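Klebicin C activity (PDB 7NNA) is a bacteriocin whose Tol-binding domain, a long helical hairpin, probably helps bring the toxin into cells through the efflux channel TolC. Local coordinates at residues R139-A142 with E143-K147. Numbering follows the deposited sequence. Where two conformers were deposited one is given.
Sequences RKQA and EIERK
Gln141 sends CG anti to its own backbone N (chi1 -171°) and Glu145 holds CG anti to its carbonyl carbon (chi1 -70°); both chains then run extended, which brings the amide of Gln141 to the carboxylate of Glu145 one turn on along helix 93-197, an i to i+4 pair in a long antiparallel helical hairpin. The bond, Gln141 NE2 to Glu145 OE2 at 2.9 Å, is nearly straight at the hydrogen. It leaves in the amide plane but reaches the oxygen from above the carboxylate plane; the two flat groups stand 87° apart. Gln40 on helix 14-79 also donates to Glu145 OE2, tying this pair to the other arm, where Gln141 touches Gln43 and Ala47. Beneath the side chains the backbone i to i+4 hydrogen bonds of the helix continue, with Glu145 N bonded to Gln141 O at 2.9 Å and Ile144 N to Lys140 O at 2.9 Å.

Further round the helix, Glu143 bends at chi2 and forms a salt-bridge network with Arg146 and Lys147. In the conformer given, Arg146 takes the carboxylate side-on, NE to Glu143 OE1 at 3.1 Å and NH2 to Glu143 OE2 at 2.9 Å, with both acceptors close to the guanidinium plane. Glu143 OE2 has its syn lone pair turned to Arg146 NH2, while its anti lone pair receives Lys147 NZ at 2.7 Å.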
ATOM      1  N   ARG A 139      -5.535  -4.124   2.284  1.00 24.02           N
ATOM      2  CA  ARG A 139      -5.300  -5.285   1.404  1.00 26.11           C
ATOM      3  C   ARG A 139      -4.318  -4.866   0.283  1.00 25.26           C
ATOM      4  O   ARG A 139      -3.344  -5.618  -0.041  1.00 25.93           O
ATOM      5  CB  ARG A 139      -6.651  -5.771   0.785  1.00 28.36           C
ATOM      6  CG  ARG A 139      -6.519  -7.063  -0.057  1.00 33.43           C
ATOM      7  CD  ARG A 139      -7.734  -7.322  -1.017  1.00 40.93           C
ATOM      8  NE  ARG A 139      -7.821  -6.298  -2.079  1.00 43.43           N
ATOM      9  CZ  ARG A 139      -7.061  -6.268  -3.172  1.00 45.95           C
ATOM     10  NH1 ARG A 139      -6.157  -7.218  -3.389  1.00 47.85           N
ATOM     11  NH2 ARG A 139      -7.179  -5.277  -4.040  1.00 44.67           N
ATOM     12  N   LYS A 140      -4.586  -3.711  -0.342  1.00 23.25           N
ATOM     13  CA  LYS A 140      -3.720  -3.257  -1.441  1.00 23.36           C
ATOM     14  C   LYS A 140      -2.305  -2.978  -0.940  1.00 21.98           C
ATOM     15  O   LYS A 140      -1.320  -3.246  -1.642  1.00 21.89           O
ATOM     16  CB  LYS A 140      -4.298  -1.993  -2.083  1.00 25.75           C
ATOM     17  CG  LYS A 140      -5.623  -2.306  -2.754  1.00 35.66           C
ATOM     18  CD  LYS A 140      -6.175  -1.199  -3.607  1.00 45.07           C
ATOM     19  CE  LYS A 140      -6.473   0.026  -2.830  1.00 50.65           C
ATOM     20  NZ  LYS A 140      -6.810   1.189  -3.711  1.00 58.04           N
ATOM     21  N   GLN A 141      -2.198  -2.373   0.252  1.00 20.18           N
ATOM     22  CA  GLN A 141      -0.885  -2.116   0.842  1.00 19.48           C
ATOM     23  C   GLN A 141      -0.078  -3.423   1.033  1.00 20.23           C
ATOM     24  O   GLN A 141       1.098  -3.467   0.658  1.00 19.57           O
ATOM     25  CB  GLN A 141      -1.050  -1.387   2.203  1.00 19.66           C
ATOM     26  CG  GLN A 141       0.351  -0.911   2.699  1.00 20.79           C
ATOM     27  CD  GLN A 141       0.262  -0.306   4.092  1.00 24.16           C
ATOM     28  OE1 GLN A 141      -0.763   0.295   4.441  1.00 24.79           O
ATOM     29  NE2 GLN A 141       1.289  -0.502   4.912  1.00 22.75           N
ATOM     30  N   ALA A 142      -0.686  -4.479   1.593  1.00 21.60           N
ATOM     31  CA  ALA A 142       0.003  -5.770   1.815  1.00 23.07           C
ATOM     32  C   ALA A 142       0.403  -6.380   0.449  1.00 22.92           C
ATOM     33  O   ALA A 142       1.483  -6.971   0.343  1.00 22.31           O
ATOM     34  CB  ALA A 142      -0.922  -6.739   2.593  1.00 24.99           C
ATOM     35  N   GLU A 143      -0.421  -6.204  -0.583  1.00 21.85           N
ATOM     36  CA  GLU A 143      -0.066  -6.752  -1.922  1.00 22.81           C
ATOM     37  C   GLU A 143       1.105  -5.990  -2.512  1.00 21.66           C
ATOM     38  O   GLU A 143       2.003  -6.593  -3.111  1.00 21.45           O
ATOM     39  CB  GLU A 143      -1.273  -6.791  -2.849  1.00 27.49           C
ATOM     40  CG  GLU A 143      -0.899  -7.283  -4.249  1.00 34.94           C
ATOM     41  CD  GLU A 143      -0.201  -8.642  -4.347  0.80 43.91           C
ATOM     42  OE1 GLU A 143      -0.379  -9.495  -3.445  0.80 44.92           O
ATOM     43  OE2 GLU A 143       0.496  -8.869  -5.360  0.80 45.38           O
ATOM     44  N   ILE A 144       1.112  -4.663  -2.394  0.63 21.16           N
ATOM     45  CA  ILE A 144       2.287  -3.875  -2.819  0.63 19.87           C
ATOM     46  C   ILE A 144       3.537  -4.283  -2.059  0.63 18.48           C
ATOM     47  O   ILE A 144       4.622  -4.391  -2.649  0.63 17.92           O
ATOM     48  CB  ILE A 144       2.029  -2.350  -2.669  0.63 21.14           C
ATOM     49  CG1 ILE A 144       1.011  -1.889  -3.748  0.63 22.15           C
ATOM     50  CG2 ILE A 144       3.357  -1.548  -2.827  0.63 21.74           C
ATOM     51  CD1 ILE A 144       1.392  -2.229  -5.194  0.63 24.50           C
ATOM     52  N   GLU A 145       3.415  -4.517  -0.764  1.00 17.33           N
ATOM     53  CA  GLU A 145       4.600  -4.945   0.028  1.00 17.50           C
ATOM     54  C   GLU A 145       5.106  -6.311  -0.479  1.00 19.22           C
ATOM     55  O   GLU A 145       6.347  -6.514  -0.565  1.00 20.30           O
ATOM     56  CB  GLU A 145       4.226  -5.013   1.532  1.00 19.59           C
ATOM     57  CG  GLU A 145       4.028  -3.577   2.031  1.00 20.31           C
ATOM     58  CD  GLU A 145       3.297  -3.372   3.335  1.00 26.16           C
ATOM     59  OE1 GLU A 145       2.697  -4.337   3.870  1.00 26.63           O
ATOM     60  OE2 GLU A 145       3.366  -2.237   3.842  1.00 25.22           O
ATOM     61  N   ARG A 146       4.195  -7.227  -0.852  0.60 20.03           N
ATOM     62  CA  ARG A 146       4.662  -8.533  -1.380  0.60 20.10           C
ATOM     63  C   ARG A 146       5.409  -8.310  -2.712  0.60 19.50           C
ATOM     64  O   ARG A 146       6.465  -8.916  -2.958  0.60 19.56           O
ATOM     65  CB  ARG A 146       3.453  -9.456  -1.600  0.60 22.64           C
ATOM     66  CG  ARG A 146       3.804 -10.909  -1.829  0.60 24.67           C
ATOM     67  CD  ARG A 146       2.577 -11.702  -2.385  0.60 31.55           C
ATOM     68  NE  ARG A 146       2.205 -11.194  -3.717  0.60 29.79           N
ATOM     69  CZ  ARG A 146       2.824 -11.516  -4.841  0.60 33.62           C
ATOM     70  NH1 ARG A 146       3.800 -12.421  -4.836  0.60 31.28           N
ATOM     71  NH2 ARG A 146       2.480 -10.932  -5.982  0.60 35.45           N
ATOM     72  N   LYS A 147       4.884  -7.416  -3.557  1.00 18.03           N
ATOM     73  CA  LYS A 147       5.535  -7.144  -4.866  1.00 18.51           C
ATOM     74  C   LYS A 147       6.879  -6.431  -4.635  1.00 17.64           C
ATOM     75  O   LYS A 147       7.844  -6.680  -5.357  1.00 17.20           O
ATOM     76  CB  LYS A 147       4.618  -6.237  -5.737  1.00 20.71           C
ATOM     77  CG  LYS A 147       3.419  -7.023  -6.281  1.00 27.04           C
ATOM     78  CD  LYS A 147       2.831  -6.272  -7.493  1.00 30.48           C
ATOM     79  CE  LYS A 147       1.903  -7.191  -8.254  1.00 35.78           C
ATOM     80  NZ  LYS A 147       0.640  -7.315  -7.542  1.00 35.87           N
TER